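Local coordinates for monomethylamine corrinoid protein 1 (Methanosarcina barkeri, PDB 3EZX), which carries methyl groups on a bound corrinoid between MtmB and MtbA in methanogenesis from monomethylamine, at residues A[16-21]-A[67-72]; A[95-100]-A[123-128]. All blocks are in the same frame, centred on the assembly; numbering follows the deposited sequence.

Contact 1 (A[16-21]-A[67-72]); sequences QNVAGT and SGKAMS
Gln16 reaches over to the helix 61-82 with its amide: NE2 donates to Ser67 OG at 2.8 Å, with an N-H...O angle of 160° and the hydroxyl close to the plane of the amide. The chain of Gln16 is bent at CG (chi2 69°), which brings both CG and the amide up against the same hydroxyl. Ser67 OG is also within hydrogen-bonding reach of the backbone carbonyls of Ile13, its strongest partner, and Gln63, which must share or alternate for its single proton, so one serine ties the end of one helix to the flank of another. Gln16 itself has positive phi and is the C-prime residue of the Schellman motif that ends helix 3-14.

One turn along, Ala70 presents its methyl group to the start of the next helix. Ala70 CB lies 3.9 Å from Val18 CA and 3.7 Å from Thr21 OG1, while Thr21 CG2 sits beside Ala70 O. The Thr21 hydroxyl is engaged within its own segment, donating to Asn17 O at 3.0 Å from above the carbonyl plane; the same oxygen also accepts from Thr21 N. Asn17 OD1 caps Gly20 N. At the outer margin Val18 is turned with CG1 anti to its N (chi1 -171°), which brings Val18 CG1 to 3.5 Å from Lys69 CG; the two side chains cross nearly at right angles, and the lysine chain runs on past the valine.

The contact thus sets the bend between helices 3-14 and 20-30 against helix 61-82 in the N-terminal helical bundle. Helix 35-55 packs on Thr21 and Ser67 through Leu43 and Val50, and Ile13 of helix 3-14 touches both Thr21 and Ala70.

Contact 2 (A[95-100]-A[123-128]); sequences AITFVA and IVDLGV
Thr97 O accepts from Leu126 N at 2.8 Å, where two parallel strands of the Rossmann-like B12-binding domain run side by side. They are the strands of a beta-alpha-beta unit whose helix is 107-118; strand 122-125 is an edge strand of the sheet. Val124 uses both its backbone groups, giving N-H to Ala95 O and receiving Thr97 N on its own O at 2.9 Å.

On one face Ile96 and Val124 run alongside each other, CG1 against CB, and Leu126 slants over Ile96, Leu126 CD1 to Ile96 CG2 at 3.9 Å; helix 132-141 covers this face. Ala95, Thr97, Ile123 and Asp125 are on the other, where the last three meet His109 and Thr113 of helix 107-118. Val99, whose side chain is about 5 Å from that of His105, the probable axial ligand of cobalt, meets Val128 CG1 through CG2 at 3.6 Å.

At Gly127, whose phi is positive (92°), the O takes a weak bond from Val99 N. Asp125 OD1 also accepts from His109 NE2, and closes an Asx turn by receiving Gly127 N at 3.0 Å on its anti side, 23° out of the carboxylate plane.

Overall arrangement
Contact 1 belongs to the N-terminal helical bundle and contact 2 to the C-terminal Rossmann-like domain; they share no helix or strand, and their centres are 24 Å apart. Helix 61-82 and strand 94-99 follow each other in the chain. Both contacts are partly buried, though contact 1 lies farther out, about 17 Å from the chain centre against 10 Å. Contact 1 relies on side chains, with a single hydrogen bond between its segments; contact 2 is joined chiefly by backbone bonds, with aliphatic packing on top. Each approaches the corrinoid. The side chain of Ser67 is about 6 Å from the bound 5-hydroxybenzimidazolylcobamide (HCB), and the side chain of Val99 is about 7 Å from the bound HCB.

Contact 1 (A[16-21]-A[67-72])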
ATOM      1  N   GLN A  16      -3.784 -20.827   0.835  1.00 29.47           N
ATOM      2  CA  GLN A  16      -2.640 -20.733  -0.070  1.00 32.30           C
ATOM      3  C   GLN A  16      -2.891 -21.267  -1.475  1.00 27.83           C
ATOM      4  O   GLN A  16      -2.077 -22.016  -2.010  1.00 34.48           O
ATOM      5  CB  GLN A  16      -1.428 -21.461   0.526  1.00 20.92           C
ATOM      6  CG  GLN A  16      -0.928 -20.888   1.845  1.00 32.02           C
ATOM      7  CD  GLN A  16      -1.890 -21.123   2.987  1.00 37.94           C
ATOM      8  OE1 GLN A  16      -2.262 -22.262   3.272  1.00 27.43           O
ATOM      9  NE2 GLN A  16      -2.294 -20.048   3.654  1.00 35.02           N
ATOM     10  N   ASN A  17      -4.012 -20.880  -2.074  1.00 27.22           N
ATOM     11  CA  ASN A  17      -4.335 -21.324  -3.425  1.00 31.61           C
ATOM     12  C   ASN A  17      -3.822 -20.283  -4.424  1.00 30.66           C
ATOM     13  O   ASN A  17      -4.595 -19.512  -4.992  1.00 33.84           O
ATOM     14  CB  ASN A  17      -5.848 -21.508  -3.579  1.00 14.06           C
ATOM     15  CG  ASN A  17      -6.227 -22.116  -4.914  1.00 27.07           C
ATOM     16  OD1 ASN A  17      -5.377 -22.314  -5.784  1.00 32.12           O
ATOM     17  ND2 ASN A  17      -7.510 -22.413  -5.087  1.00 19.94           N
ATOM     18  N   VAL A  18      -2.509 -20.276  -4.632  1.00 32.79           N
ATOM     19  CA  VAL A  18      -1.861 -19.325  -5.529  1.00 28.80           C
ATOM     20  C   VAL A  18      -2.389 -19.358  -6.959  1.00 30.68           C
ATOM     21  O   VAL A  18      -2.724 -18.323  -7.525  1.00 30.73           O
ATOM     22  CB  VAL A  18      -0.344 -19.563  -5.582  1.00 24.26           C
ATOM     23  CG1 VAL A  18       0.321 -18.443  -6.337  1.00 20.74           C
ATOM     24  CG2 VAL A  18       0.217 -19.686  -4.184  1.00 22.04           C
ATOM     25  N   ALA A  19      -2.447 -20.547  -7.546  1.00 27.39           N
ATOM     26  CA  ALA A  19      -2.927 -20.689  -8.914  1.00 30.99           C
ATOM     27  C   ALA A  19      -4.380 -20.249  -9.089  1.00 34.64           C
ATOM     28  O   ALA A  19      -4.729 -19.619 -10.085  1.00 45.35           O
ATOM     29  CB  ALA A  19      -2.775 -22.132  -9.359  1.00 30.28           C
ATOM     30  N   GLY A  20      -5.218 -20.575  -8.111  1.00 32.80           N
ATOM     31  CA  GLY A  20      -6.627 -20.242  -8.197  1.00 27.99           C
ATOM     32  C   GLY A  20      -7.058 -18.802  -8.000  1.00 38.25           C
ATOM     33  O   GLY A  20      -7.929 -18.312  -8.720  1.00 41.07           O
ATOM     34  N   THR A  21      -6.464 -18.121  -7.028  1.00 34.10           N
ATOM     35  CA  THR A  21      -6.823 -16.742  -6.744  1.00 34.49           C
ATOM     36  C   THR A  21      -7.050 -15.878  -7.983  1.00 41.73           C
ATOM     37  O   THR A  21      -8.009 -15.102  -8.041  1.00 40.30           O
ATOM     38  CB  THR A  21      -5.765 -16.083  -5.855  1.00 40.01           C
ATOM     39  OG1 THR A  21      -5.707 -16.778  -4.605  1.00 46.86           O
ATOM     40  CG2 THR A  21      -6.112 -14.630  -5.596  1.00 43.37           C
ATOM     41  N   SER A  67       0.434 -17.342   0.558  1.00 31.85           N
ATOM     42  CA  SER A  67      -0.719 -16.459   0.637  1.00 24.60           C
ATOM     43  C   SER A  67      -0.304 -15.105   0.073  1.00 23.83           C
ATOM     44  O   SER A  67      -1.106 -14.400  -0.534  1.00 24.44           O
ATOM     45  CB  SER A  67      -1.188 -16.316   2.083  1.00 21.70           C
ATOM     46  OG  SER A  67      -1.865 -17.484   2.507  1.00 23.92           O
ATOM     47  N   GLY A  68       0.963 -14.756   0.264  1.00 17.17           N
ATOM     48  CA  GLY A  68       1.462 -13.496  -0.250  1.00 20.69           C
ATOM     49  C   GLY A  68       1.502 -13.536  -1.765  1.00 29.40           C
ATOM     50  O   GLY A  68       1.062 -12.600  -2.439  1.00 29.80           O
ATOM     51  N   LYS A  69       2.028 -14.630  -2.304  1.00 21.51           N
ATOM     52  CA  LYS A  69       2.112 -14.787  -3.746  1.00 30.29           C
ATOM     53  C   LYS A  69       0.703 -14.903  -4.317  1.00 25.06           C
ATOM     54  O   LYS A  69       0.438 -14.460  -5.431  1.00 34.71           O
ATOM     55  CB  LYS A  69       2.939 -16.028  -4.095  1.00 22.58           C
ATOM     56  CG  LYS A  69       3.041 -16.323  -5.580  1.00 34.45           C
ATOM     57  CD  LYS A  69       3.783 -15.232  -6.339  1.00 41.82           C
ATOM     58  CE  LYS A  69       3.831 -15.549  -7.837  1.00 44.92           C
ATOM     59  NZ  LYS A  69       4.490 -14.482  -8.651  1.00 23.22           N
ATOM     60  N   ALA A  70      -0.202 -15.489  -3.542  1.00 26.20           N
ATOM     61  CA  ALA A  70      -1.583 -15.644  -3.975  1.00 20.92           C
ATOM     62  C   ALA A  70      -2.212 -14.272  -4.201  1.00 33.11           C
ATOM     63  O   ALA A  70      -2.949 -14.074  -5.172  1.00 25.41           O
ATOM     64  CB  ALA A  70      -2.374 -16.409  -2.937  1.00 23.16           C
ATOM     65  N   MET A  71      -1.922 -13.324  -3.309  1.00 19.20           N
ATOM     66  CA  MET A  71      -2.483 -11.994  -3.454  1.00 21.95           C
ATOM     67  C   MET A  71      -1.754 -11.152  -4.497  1.00 23.99           C
ATOM     68  O   MET A  71      -2.358 -10.292  -5.132  1.00 31.25           O
ATOM     69  CB  MET A  71      -2.508 -11.242  -2.122  1.00 28.48           C
ATOM     70  CG  MET A  71      -3.593 -10.168  -2.126  1.00 29.59           C
ATOM     71  SD  MET A  71      -3.668  -9.109  -0.707  1.00 48.09           S
ATOM     72  CE  MET A  71      -4.672 -10.084   0.325  1.00 44.02           C
ATOM     73  N   SER A  72      -0.463 -11.391  -4.682  1.00 25.87           N
ATOM     74  CA  SER A  72       0.290 -10.642  -5.679  1.00 28.64           C
ATOM     75  C   SER A  72      -0.220 -11.019  -7.070  1.00 29.35           C
ATOM     76  O   SER A  72      -0.340 -10.173  -7.955  1.00 25.66           O
ATOM     77  CB  SER A  72       1.779 -10.955  -5.562  1.00 26.93           C
ATOM     78  OG  SER A  72       2.230 -10.694  -4.247  1.00 50.00           O
TER

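Contact 2 (A[95-100]-A[123-128])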
ATOM      1  N   ALA A  95       3.392  12.050  -6.676  1.00 46.97           N
ATOM      2  CA  ALA A  95       3.526  11.186  -5.518  1.00 42.08           C
ATOM      3  C   ALA A  95       4.755  10.305  -5.672  1.00 39.72           C
ATOM      4  O   ALA A  95       4.923   9.616  -6.676  1.00 40.55           O
ATOM      5  CB  ALA A  95       2.287  10.322  -5.366  1.00 28.54           C
ATOM      6  N   ILE A  96       5.625  10.354  -4.673  1.00 33.82           N
ATOM      7  CA  ILE A  96       6.840   9.552  -4.645  1.00 35.56           C
ATOM      8  C   ILE A  96       6.572   8.454  -3.621  1.00 38.45           C
ATOM      9  O   ILE A  96       6.568   8.719  -2.411  1.00 33.15           O
ATOM     10  CB  ILE A  96       8.058  10.410  -4.203  1.00 39.42           C
ATOM     11  CG1 ILE A  96       8.261  11.587  -5.183  1.00 30.44           C
ATOM     12  CG2 ILE A  96       9.297   9.532  -4.121  1.00 28.97           C
ATOM     13  CD1 ILE A  96       9.342  12.560  -4.733  1.00 17.32           C
ATOM     14  N   THR A  97       6.328   7.240  -4.113  1.00 36.46           N
ATOM     15  CA  THR A  97       6.010   6.099  -3.261  1.00 36.13           C
ATOM     16  C   THR A  97       7.165   5.158  -2.958  1.00 28.47           C
ATOM     17  O   THR A  97       7.992   4.869  -3.826  1.00 21.79           O
ATOM     18  CB  THR A  97       4.864   5.248  -3.885  1.00 46.88           C
ATOM     19  OG1 THR A  97       5.164   4.949  -5.260  1.00 45.88           O
ATOM     20  CG2 THR A  97       3.525   5.992  -3.807  1.00 55.18           C
ATOM     21  N   PHE A  98       7.195   4.644  -1.733  1.00 25.89           N
ATOM     22  CA  PHE A  98       8.289   3.763  -1.349  1.00 23.09           C
ATOM     23  C   PHE A  98       7.970   2.937  -0.106  1.00 25.13           C
ATOM     24  O   PHE A  98       7.048   3.243   0.640  1.00 25.20           O
ATOM     25  CB  PHE A  98       9.512   4.622  -1.061  1.00 18.45           C
ATOM     26  CG  PHE A  98       9.272   5.641   0.018  1.00 24.78           C
ATOM     27  CD1 PHE A  98       9.565   5.347   1.341  1.00 24.91           C
ATOM     28  CD2 PHE A  98       8.712   6.878  -0.284  1.00 26.61           C
ATOM     29  CE1 PHE A  98       9.301   6.268   2.354  1.00 20.11           C
ATOM     30  CE2 PHE A  98       8.444   7.803   0.720  1.00 24.24           C
ATOM     31  CZ  PHE A  98       8.741   7.497   2.043  1.00 22.25           C
ATOM     32  N   VAL A  99       8.742   1.877   0.100  1.00 26.06           N
ATOM     33  CA  VAL A  99       8.597   1.031   1.268  1.00 22.50           C
ATOM     34  C   VAL A  99       9.903   1.241   2.042  1.00 28.77           C
ATOM     35  O   VAL A  99      10.978   1.236   1.453  1.00 21.51           O
ATOM     36  CB  VAL A  99       8.460  -0.446   0.873  1.00 30.41           C
ATOM     37  CG1 VAL A  99       8.244  -1.293   2.115  1.00 27.03           C
ATOM     38  CG2 VAL A  99       7.317  -0.615  -0.108  1.00 11.72           C
ATOM     39  N   ALA A 100       9.803   1.432   3.354  1.00 29.04           N
ATOM     40  CA  ALA A 100      10.968   1.664   4.206  1.00 30.02           C
ATOM     41  C   ALA A 100      12.143   0.709   3.987  1.00 41.50           C
ATOM     42  O   ALA A 100      11.977  -0.404   3.480  1.00 47.50           O
ATOM     43  CB  ALA A 100      10.551   1.628   5.661  1.00 34.79           C
ATOM     44  N   ILE A 123       2.935   9.249 -10.871  1.00 43.23           N
ATOM     45  CA  ILE A 123       3.642   8.339  -9.992  1.00 44.95           C
ATOM     46  C   ILE A 123       5.148   8.227 -10.158  1.00 42.99           C
ATOM     47  O   ILE A 123       5.681   8.298 -11.266  1.00 43.43           O
ATOM     48  CB  ILE A 123       3.026   6.922 -10.097  1.00 40.75           C
ATOM     49  CG1 ILE A 123       1.565   6.966  -9.643  1.00 47.14           C
ATOM     50  CG2 ILE A 123       3.810   5.935  -9.258  1.00 47.52           C
ATOM     51  CD1 ILE A 123       1.364   7.589  -8.271  1.00 31.74           C
ATOM     52  N   VAL A 124       5.818   8.063  -9.021  1.00 42.62           N
ATOM     53  CA  VAL A 124       7.262   7.873  -8.948  1.00 45.36           C
ATOM     54  C   VAL A 124       7.440   6.779  -7.893  1.00 46.63           C
ATOM     55  O   VAL A 124       7.566   7.059  -6.698  1.00 48.89           O
ATOM     56  CB  VAL A 124       7.997   9.149  -8.500  1.00 44.49           C
ATOM     57  CG1 VAL A 124       9.501   8.898  -8.471  1.00 36.88           C
ATOM     58  CG2 VAL A 124       7.690  10.279  -9.453  1.00 48.90           C
ATOM     59  N   ASP A 125       7.423   5.532  -8.357  1.00 41.90           N
ATOM     60  CA  ASP A 125       7.541   4.351  -7.501  1.00 38.73           C
ATOM     61  C   ASP A 125       9.001   3.956  -7.285  1.00 38.13           C
ATOM     62  O   ASP A 125       9.626   3.399  -8.184  1.00 40.19           O
ATOM     63  CB  ASP A 125       6.797   3.189  -8.164  1.00 37.81           C
ATOM     64  CG  ASP A 125       6.456   2.078  -7.198  1.00 45.68           C
ATOM     65  OD1 ASP A 125       7.220   1.857  -6.235  1.00 42.89           O
ATOM     66  OD2 ASP A 125       5.420   1.416  -7.416  1.00 50.31           O
ATOM     67  N   LEU A 126       9.536   4.221  -6.094  1.00 27.44           N
ATOM     68  CA  LEU A 126      10.929   3.885  -5.798  1.00 30.01           C
ATOM     69  C   LEU A 126      11.186   2.398  -5.511  1.00 24.86           C
ATOM     70  O   LEU A 126      12.340   1.969  -5.437  1.00 31.94           O
ATOM     71  CB  LEU A 126      11.440   4.728  -4.622  1.00 22.74           C
ATOM     72  CG  LEU A 126      11.467   6.248  -4.822  1.00 36.23           C
ATOM     73  CD1 LEU A 126      12.176   6.914  -3.645  1.00 22.03           C
ATOM     74  CD2 LEU A 126      12.182   6.588  -6.124  1.00 30.48           C
ATOM     75  N   GLY A 127      10.120   1.616  -5.360  1.00 22.43           N
ATOM     76  CA  GLY A 127      10.270   0.198  -5.081  1.00 28.68           C
ATOM     77  C   GLY A 127      10.270  -0.078  -3.587  1.00 28.42           C
ATOM     78  O   GLY A 127       9.620   0.640  -2.832  1.00 27.21           O
ATOM     79  N   VAL A 128      10.999  -1.109  -3.158  1.00 26.62           N
ATOM     80  CA  VAL A 128      11.076  -1.473  -1.741  1.00 26.11           C
ATOM     81  C   VAL A 128      12.504  -1.365  -1.213  1.00 30.99           C
ATOM     82  O   VAL A 128      13.451  -1.228  -1.989  1.00 40.36           O
ATOM     83  CB  VAL A 128      10.594  -2.935  -1.491  1.00 34.27           C
ATOM     84  CG1 VAL A 128       9.177  -3.119  -1.994  1.00 26.49           C
ATOM     85  CG2 VAL A 128      11.532  -3.925  -2.170  1.00 20.50           C
TER